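Local coordinates for uncharacterized conserved protein (Sinorhizobium meliloti, PDB 4EZB), which is of unknown function but probably acts as an oxidoreductase, with a Rossmann-type N-terminal domain and a helical C-terminal domain, at residues L51-D55 with L56-D60; N121-G124 with P125-A129; L236-R239 with D240-D243; Y244-S247 with R248-E251. All coordinates share one frame; numbering follows the deposited sequence.

How the contacts relate
All four contacts are local and partly buried, each with a buried flank and an exposed one. Contacts 1 and 2 belong to the sheet-containing part, where strand ends give way to a 3-10 turn and to a helix; their centres lie 23 Å apart. Contacts 3 and 4 follow each other on helix 238-268, with centres 12 Å apart, and lie across the chain's centre from contact 1. Chemistry follows place: contact 1 rests on a carboxylate-guanidinium pair, contact 2 on a lysine bonded to a carbonyl, contact 3 on capping of a helix start, and contact 4 on backbone bonds inside the helix. Contacts 3 and 4 also reach the second subunit; contacts 1 and 2 do not.

Contact 1: L51-D55 with L56-D60; sequences LAAYD and LRFND
D55 and R57 meet because D55 carries CG anti to its backbone nitrogen (chi1 -163°), swinging the carboxylate over the turn that follows, while R57 folds back through a bend at chi3 (-60°). The guanidinium then grips side-on in a salt bridge: NE reaches D55 OD2 at 3.1 Å and NH2 reaches D55 OD1 at 3.2 Å. The carboxylate lies near the guanidinium plane, yet both nitrogens approach from above the carboxylate plane, the two planes being 31° apart. D55 OD2 gives its anti lone pair to R57 N at 2.9 Å, an Asx turn. D55 OD2 therefore has two donors, and the 3-10 turn 56-58 is further closed by F58 N bonding to D55 O at 3.2 Å. The F58 ring presents its edge to the D55 backbone, CD2 being 3.6 Å from D55 CB, and on the other flank Y54 OH rests against L56 CD2. D55 OD1 also accepts from F32 N, tying the end of strand 50-54, the second of a Rossmann-type order, to the segment after strand 26-30 that bears a probable glycine-rich motif. L67 of helix 64-73 packs on D55, R57 and F58, and P78 of strand 77-79 adds to the cover of F58.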
# COMPACT_ATOMS: atom_id res chain seq x y z
N LEU A 51 -9.68 -26.35 -35.19
CA LEU A 51 -10.44 -25.81 -34.07
C LEU A 51 -11.79 -26.51 -33.96
O LEU A 51 -12.33 -26.98 -34.95
CB LEU A 51 -10.62 -24.29 -34.23
CG LEU A 51 -9.36 -23.41 -34.28
CD1 LEU A 51 -9.68 -21.93 -34.47
CD2 LEU A 51 -8.51 -23.58 -33.02
N ALA A 52 -12.31 -26.59 -32.73
CA ALA A 52 -13.67 -27.06 -32.44
C ALA A 52 -14.16 -26.33 -31.20
O ALA A 52 -13.36 -25.74 -30.47
CB ALA A 52 -13.73 -28.57 -32.23
N ALA A 53 -15.47 -26.35 -30.96
CA ALA A 53 -16.01 -25.76 -29.75
C ALA A 53 -17.27 -26.48 -29.28
O ALA A 53 -18.18 -26.75 -30.08
CB ALA A 53 -16.28 -24.29 -29.95
N TYR A 54 -17.31 -26.83 -27.99
CA TYR A 54 -18.57 -27.25 -27.39
C TYR A 54 -19.19 -26.08 -26.62
O TYR A 54 -18.51 -25.37 -25.86
CB TYR A 54 -18.46 -28.51 -26.51
CG TYR A 54 -19.75 -28.77 -25.76
CD1 TYR A 54 -20.87 -29.33 -26.40
CD2 TYR A 54 -19.89 -28.40 -24.42
CE1 TYR A 54 -22.06 -29.54 -25.72
CE2 TYR A 54 -21.08 -28.60 -23.74
CZ TYR A 54 -22.15 -29.17 -24.39
OH TYR A 54 -23.31 -29.36 -23.68
N ASP A 55 -20.48 -25.87 -26.88
CA ASP A 55 -21.26 -24.86 -26.18
C ASP A 55 -22.68 -25.43 -26.04
O ASP A 55 -23.16 -26.13 -26.93
CB ASP A 55 -21.26 -23.55 -26.98
CG ASP A 55 -21.69 -22.35 -26.16
OD1 ASP A 55 -20.86 -21.43 -26.02
OD2 ASP A 55 -22.84 -22.29 -25.68
N LEU A 56 -23.31 -25.17 -24.89
CA LEU A 56 -24.68 -25.63 -24.64
C LEU A 56 -25.65 -24.98 -25.62
O LEU A 56 -26.66 -25.59 -25.98
CB LEU A 56 -25.11 -25.30 -23.21
CG LEU A 56 -24.45 -26.01 -22.02
CD1 LEU A 56 -24.60 -25.18 -20.75
CD2 LEU A 56 -25.00 -27.43 -21.81
N ARG A 57 -25.34 -23.76 -26.04
CA ARG A 57 -26.18 -23.01 -26.96
C ARG A 57 -26.21 -23.60 -28.38
O ARG A 57 -27.11 -23.28 -29.16
CB ARG A 57 -25.78 -21.54 -27.02
CG ARG A 57 -25.91 -20.79 -25.71
CD ARG A 57 -25.31 -19.40 -25.85
NE ARG A 57 -23.89 -19.44 -26.20
CZ ARG A 57 -23.14 -18.36 -26.45
NH1 ARG A 57 -23.69 -17.14 -26.39
NH2 ARG A 57 -21.84 -18.49 -26.76
N PHE A 58 -25.24 -24.46 -28.70
CA PHE A 58 -25.26 -25.19 -29.97
C PHE A 58 -26.48 -26.12 -30.08
O PHE A 58 -26.83 -26.57 -31.18
CB PHE A 58 -23.95 -25.96 -30.19
CG PHE A 58 -22.80 -25.12 -30.71
CD1 PHE A 58 -22.97 -24.24 -31.79
CD2 PHE A 58 -21.53 -25.23 -30.14
CE1 PHE A 58 -21.90 -23.46 -32.26
CE2 PHE A 58 -20.46 -24.46 -30.61
CZ PHE A 58 -20.65 -23.58 -31.68
N ASN A 59 -27.14 -26.37 -28.94
CA ASN A 59 -28.30 -27.26 -28.83
C ASN A 59 -29.63 -26.55 -28.55
O ASN A 59 -30.68 -27.18 -28.48
CB ASN A 59 -28.06 -28.28 -27.71
CG ASN A 59 -26.92 -29.23 -28.02
OD1 ASN A 59 -26.87 -29.82 -29.10
ND2 ASN A 59 -26.00 -29.37 -27.08
N ASP A 60 -29.56 -25.23 -28.37
CA ASP A 60 -30.72 -24.40 -28.08
C ASP A 60 -31.28 -23.87 -29.38
O ASP A 60 -30.60 -23.11 -30.05
CB ASP A 60 -30.29 -23.23 -27.21
CG ASP A 60 -31.45 -22.42 -26.69
OD1 ASP A 60 -32.51 -22.36 -27.34
OD2 ASP A 60 -31.29 -21.85 -25.61

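Contact 2: N121-G124 with P125-A129; sequences NSVG and PDTKA
K128 sits in the first turn of its helix yet sends its chain back to the preceding loop, where NZ donates to N121 O at 3.0 Å. The ammonium lies in the carbonyl plane, on a lone pair, and is shared further with a salt bridge to D119 OD2 and a bond to G145 O. The backward course starts with a bend at chi2 (-60°), after which the chain runs nearly straight and slides past V123, its CD 3.8 Å from V123 CG2. Cutting K128 back to an alanine would probably leave D119 without its cationic mate and N121 O without its lysine donor, and would open a gap beside V123.

The loop links strand 116-119 to helix 125-136, a beta-alpha connection of the Rossmann-type sheet. S122 is the centre of an inverse gamma turn, marked by a weak bond from V123 N to N121 O. G124 takes the N-cap, P125 opens the helix, and K128 N bonds to G124 O at 3.1 Å, nearly straight at 168°. A water links the cap residue to the first turn: it accepts from G124 N at 2.8 Å, donates to D126 OD1 at 2.6 Å and lies 2.9 Å from T127 OG1. D126 OD1 also accepts weakly from T127 N.

The V123 and T127 side chains meet nearly perpendicular, CB against CB at 3.8 Å. T100 of helix 100-107 packs on both, while P125 lies against S192, S193 and M196 of helix 190-218.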
# COMPACT_ATOMS: atom_id res chain seq x y z
N ASN A 121 -10.51 -20.27 -16.64
CA ASN A 121 -11.53 -19.53 -15.93
C ASN A 121 -11.08 -18.58 -14.82
O ASN A 121 -10.07 -18.79 -14.22
CB ASN A 121 -12.57 -20.49 -15.43
CG ASN A 121 -13.20 -21.26 -16.55
OD1 ASN A 121 -13.75 -20.69 -17.46
ND2 ASN A 121 -13.06 -22.55 -16.52
N SER A 122 -11.84 -17.52 -14.57
CA SER A 122 -11.45 -16.51 -13.57
C SER A 122 -11.77 -16.96 -12.15
O SER A 122 -12.60 -16.34 -11.49
CB SER A 122 -12.13 -15.17 -13.83
OG SER A 122 -12.46 -15.03 -15.19
N VAL A 123 -11.13 -18.02 -11.69
CA VAL A 123 -11.37 -18.56 -10.35
C VAL A 123 -10.06 -18.66 -9.57
O VAL A 123 -8.98 -18.54 -10.16
CB VAL A 123 -12.15 -19.90 -10.41
CG1 VAL A 123 -13.57 -19.67 -10.94
CG2 VAL A 123 -11.43 -20.95 -11.26
N GLY A 124 -10.14 -18.84 -8.26
CA GLY A 124 -8.93 -18.91 -7.44
C GLY A 124 -8.33 -20.30 -7.47
O GLY A 124 -8.96 -21.20 -8.02
N PRO A 125 -7.11 -20.49 -6.89
CA PRO A 125 -6.38 -21.76 -6.92
C PRO A 125 -7.13 -22.92 -6.28
O PRO A 125 -6.91 -24.07 -6.62
CB PRO A 125 -5.09 -21.47 -6.13
CG PRO A 125 -5.39 -20.24 -5.35
CD PRO A 125 -6.30 -19.44 -6.23
N ASP A 126 -8.01 -22.59 -5.35
CA ASP A 126 -8.89 -23.53 -4.65
C ASP A 126 -9.81 -24.28 -5.63
O ASP A 126 -9.78 -25.53 -5.70
CB ASP A 126 -9.73 -22.74 -3.64
CG ASP A 126 -9.89 -21.26 -4.06
OD1 ASP A 126 -10.96 -20.92 -4.61
OD2 ASP A 126 -8.92 -20.46 -3.89
N THR A 127 -10.61 -23.52 -6.37
CA THR A 127 -11.45 -24.03 -7.46
C THR A 127 -10.63 -24.69 -8.57
O THR A 127 -11.01 -25.74 -9.09
CB THR A 127 -12.31 -22.92 -8.08
OG1 THR A 127 -12.93 -22.17 -7.04
CG2 THR A 127 -13.41 -23.50 -8.97
N LYS A 128 -9.50 -24.09 -8.93
CA LYS A 128 -8.61 -24.71 -9.91
C LYS A 128 -8.22 -26.11 -9.46
O LYS A 128 -8.13 -27.02 -10.28
CB LYS A 128 -7.32 -23.90 -10.09
CG LYS A 128 -7.46 -22.52 -10.71
CD LYS A 128 -8.07 -22.52 -12.11
CE LYS A 128 -7.73 -21.19 -12.77
NZ LYS A 128 -8.22 -21.16 -14.17
N ALA A 129 -7.96 -26.26 -8.15
CA ALA A 129 -7.56 -27.54 -7.59
C ALA A 129 -8.68 -28.56 -7.70
O ALA A 129 -8.42 -29.74 -7.93
CB ALA A 129 -7.09 -27.39 -6.14
O HOH W 1 -12.20 -19.45 -6.41

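Contact 3: L236-R239 with D240-D243; sequences LDWR and DVAD
D237 O accepts from V241 N at 3.1 Å, the opening bond of helix 238-268; the chain leaves extended geometry at D237, the N-cap, and becomes helical at W238. The next two bonds follow in register, A242 N to W238 O at 2.9 Å and D243 N to R239 O at 2.8 Å.

The cap is made by the D237 side chain. With CG anti to the backbone nitrogen (chi1 -179°), OD1 lies beneath the first turn and takes D240 N at 3.0 Å in an almost straight bond (174°) that comes from above the carboxylate plane; R239 N adds a weak one. The D240 carboxylate stacks on that of D237, planes 9° apart, with D237 OD2 and D240 OD2 3.6 Å from each other. A water donates to D240 OD1 at 2.7 Å and, weakly, to D237 OD2.

On the buried flank V241 CG1 comes within 4.3 Å of W238 CE3, and W238 also packs on M201 of the second subunit. R239 turns to E223 and D227, both salt-bridged to NH2. D243, its CB and CG resting on R239 O, sends OD1 to Y302 N; an alanine in its place would probably leave that amide, near the start of helix 301-312, without its carboxylate acceptor.

Two carboxylates this close should repel each other, but the helix's amino end, with D240 N bonded directly, would offset part of that cost, and the water, bonded well only to D240 OD1, may add a little; this is consistent with both acids being charged, though a raised pKa for one is possible.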
# COMPACT_ATOMS: atom_id res chain seq x y z
N LEU A 236 9.79 6.91 -8.79
CA LEU A 236 8.51 7.13 -9.50
C LEU A 236 8.02 8.56 -9.37
O LEU A 236 8.29 9.22 -8.37
CB LEU A 236 7.42 6.24 -8.91
CG LEU A 236 7.53 4.73 -8.88
CD1 LEU A 236 6.41 4.20 -7.99
CD2 LEU A 236 7.40 4.17 -10.28
N ASP A 237 7.26 9.02 -10.38
CA ASP A 237 6.53 10.30 -10.31
C ASP A 237 5.17 10.02 -9.69
O ASP A 237 4.28 9.42 -10.33
CB ASP A 237 6.40 10.95 -11.70
CG ASP A 237 5.68 12.29 -11.66
OD1 ASP A 237 4.63 12.42 -10.98
OD2 ASP A 237 6.14 13.22 -12.33
N TRP A 238 5.00 10.42 -8.44
CA TRP A 238 3.84 9.98 -7.67
C TRP A 238 2.56 10.69 -8.04
O TRP A 238 1.45 10.21 -7.75
CB TRP A 238 4.14 10.08 -6.17
CG TRP A 238 5.03 8.96 -5.80
CD1 TRP A 238 6.41 8.94 -5.86
CD2 TRP A 238 4.63 7.67 -5.36
NE1 TRP A 238 6.88 7.71 -5.47
CE2 TRP A 238 5.81 6.91 -5.16
CE3 TRP A 238 3.38 7.08 -5.11
CZ2 TRP A 238 5.78 5.57 -4.70
CZ3 TRP A 238 3.35 5.75 -4.67
CH2 TRP A 238 4.54 5.01 -4.46
N ARG A 239 2.69 11.83 -8.69
CA ARG A 239 1.52 12.54 -9.16
C ARG A 239 0.93 11.83 -10.39
O ARG A 239 -0.28 11.64 -10.46
CB ARG A 239 1.84 14.03 -9.40
CG ARG A 239 2.00 14.78 -8.07
CD ARG A 239 2.58 16.17 -8.27
NE ARG A 239 2.55 16.97 -7.05
CZ ARG A 239 3.48 16.94 -6.10
NH1 ARG A 239 4.52 16.11 -6.18
NH2 ARG A 239 3.36 17.71 -5.03
N ASP A 240 1.79 11.40 -11.32
CA ASP A 240 1.39 10.50 -12.41
C ASP A 240 0.78 9.22 -11.86
O ASP A 240 -0.23 8.76 -12.37
CB ASP A 240 2.58 10.13 -13.28
CG ASP A 240 3.13 11.31 -14.06
OD1 ASP A 240 2.47 12.37 -14.17
OD2 ASP A 240 4.26 11.16 -14.57
N VAL A 241 1.36 8.65 -10.82
CA VAL A 241 0.76 7.46 -10.22
C VAL A 241 -0.64 7.70 -9.68
O VAL A 241 -1.54 6.87 -9.84
CB VAL A 241 1.68 6.84 -9.13
CG1 VAL A 241 0.96 5.71 -8.37
CG2 VAL A 241 2.97 6.33 -9.77
N ALA A 242 -0.82 8.83 -9.00
CA ALA A 242 -2.12 9.16 -8.39
C ALA A 242 -3.15 9.53 -9.45
O ALA A 242 -4.31 9.18 -9.32
CB ALA A 242 -1.98 10.28 -7.37
N ASP A 243 -2.72 10.27 -10.48
CA ASP A 243 -3.55 10.57 -11.64
C ASP A 243 -4.04 9.25 -12.22
O ASP A 243 -5.25 9.00 -12.26
CB ASP A 243 -2.74 11.33 -12.70
CG ASP A 243 -2.64 12.83 -12.41
OD1 ASP A 243 -3.45 13.33 -11.60
OD2 ASP A 243 -1.75 13.49 -13.00
O HOH W 2 4.34 14.11 -15.01

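Contact 4: Y244-S247 with R248-E251; sequences YYLS and RTFE
Backbone hydrogen bonds dominate where Y244-S247 meets R248-E251, consecutive turns in the first half of helix 238-268. R248 N to Y244 O is the longest of the four at 3.2 Å; T249 N to Y245 O measures 3.0 Å, and F250 N to L246 O is 2.9 Å. E251 N to S247 O, also 2.9 Å, is the straightest, at 174°.

One side-chain hydroxyl joins this set. S247 holds OG between its backbone nitrogen and its carbonyl carbon (chi1 78°), which turns the hydroxyl back toward the preceding turn to donate to Y244 O at 2.8 Å. That carbonyl thus has two donors, S247 OG and R248 N, both arriving from the same face of its plane, an economical way of satisfying a hydroxyl on a helix surface.

Side-chain packing is led by Y244 and R248, which run abreast in one direction on the outer flank. R248 CD is 3.9 Å from Y244 CE1, and bends at chi2 and chi3 carry the guanidinium past the end of the phenol. There R248 NH1 comes within 3.2 Å of Y244 OH, but the angle is too poor for a hydrogen bond; with planes 65° apart, the pair also lacks the near-parallel overlap of a stack. Between neighbours in sequence, Y244 CD1 sits above the centre of the Y245 ring.

The inner flank faces other helices: T249 OG1 bonds to E206 of helix 190-218, L246 packs on F305 and V306 of helix 301-312, and F250 meets M291 of helix 275-291, while Y245 touches T232 of the second subunit.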
# COMPACT_ATOMS: atom_id res chain seq x y z
N TYR A 244 -3.10 8.39 -12.59
CA TYR A 244 -3.41 7.14 -13.26
C TYR A 244 -4.33 6.22 -12.47
O TYR A 244 -5.33 5.74 -13.01
CB TYR A 244 -2.13 6.38 -13.67
CG TYR A 244 -2.41 5.11 -14.45
CD1 TYR A 244 -2.72 3.91 -13.79
CD2 TYR A 244 -2.41 5.11 -15.86
CE1 TYR A 244 -3.00 2.75 -14.50
CE2 TYR A 244 -2.67 3.95 -16.57
CZ TYR A 244 -2.96 2.77 -15.89
OH TYR A 244 -3.24 1.61 -16.58
N TYR A 245 -3.98 5.94 -11.21
CA TYR A 245 -4.70 4.94 -10.40
C TYR A 245 -6.03 5.40 -9.80
O TYR A 245 -6.94 4.59 -9.58
CB TYR A 245 -3.78 4.32 -9.34
CG TYR A 245 -2.89 3.29 -9.99
CD1 TYR A 245 -3.38 2.01 -10.27
CD2 TYR A 245 -1.61 3.61 -10.41
CE1 TYR A 245 -2.60 1.06 -10.91
CE2 TYR A 245 -0.82 2.68 -11.07
CZ TYR A 245 -1.31 1.40 -11.31
OH TYR A 245 -0.53 0.47 -11.97
N LEU A 246 -6.13 6.69 -9.50
CA LEU A 246 -7.39 7.24 -9.06
C LEU A 246 -8.38 7.27 -10.24
O LEU A 246 -9.57 7.06 -10.04
CB LEU A 246 -7.19 8.64 -8.47
CG LEU A 246 -7.10 8.85 -6.95
CD1 LEU A 246 -6.72 7.62 -6.15
CD2 LEU A 246 -6.16 10.00 -6.62
N SER A 247 -7.89 7.49 -11.46
CA SER A 247 -8.80 7.46 -12.62
C SER A 247 -9.27 6.04 -12.90
O SER A 247 -10.39 5.82 -13.36
CB SER A 247 -8.15 8.08 -13.85
OG SER A 247 -7.26 7.15 -14.41
N ARG A 248 -8.43 5.07 -12.56
CA ARG A 248 -8.80 3.67 -12.56
C ARG A 248 -9.91 3.38 -11.54
O ARG A 248 -10.86 2.64 -11.84
CB ARG A 248 -7.56 2.81 -12.27
CG ARG A 248 -7.27 1.75 -13.32
CD ARG A 248 -6.83 2.31 -14.67
NE ARG A 248 -7.35 1.45 -15.74
CZ ARG A 248 -6.81 0.29 -16.12
NH1 ARG A 248 -5.71 -0.18 -15.54
NH2 ARG A 248 -7.38 -0.41 -17.10
N THR A 249 -9.80 3.94 -10.33
CA THR A 249 -10.87 3.83 -9.31
C THR A 249 -12.16 4.48 -9.81
O THR A 249 -13.25 3.94 -9.60
CB THR A 249 -10.49 4.49 -7.98
OG1 THR A 249 -9.16 4.13 -7.61
CG2 THR A 249 -11.46 4.07 -6.85
N PHE A 250 -12.04 5.64 -10.47
CA PHE A 250 -13.20 6.33 -11.01
C PHE A 250 -13.93 5.44 -12.03
O PHE A 250 -15.09 5.07 -11.83
CB PHE A 250 -12.79 7.68 -11.65
CG PHE A 250 -13.92 8.43 -12.31
CD1 PHE A 250 -15.09 8.74 -11.62
CD2 PHE A 250 -13.81 8.84 -13.63
CE1 PHE A 250 -16.13 9.42 -12.22
CE2 PHE A 250 -14.85 9.54 -14.25
CZ PHE A 250 -16.01 9.83 -13.54
N GLU A 251 -13.21 5.07 -13.09
CA GLU A 251 -13.78 4.33 -14.21
C GLU A 251 -14.16 2.89 -13.85
O GLU A 251 -15.32 2.52 -13.94
CB GLU A 251 -12.83 4.38 -15.40
CG GLU A 251 -13.55 4.44 -16.74
CD GLU A 251 -12.62 4.23 -17.93
OE1 GLU A 251 -11.40 4.04 -17.73
OE2 GLU A 251 -13.13 4.24 -19.07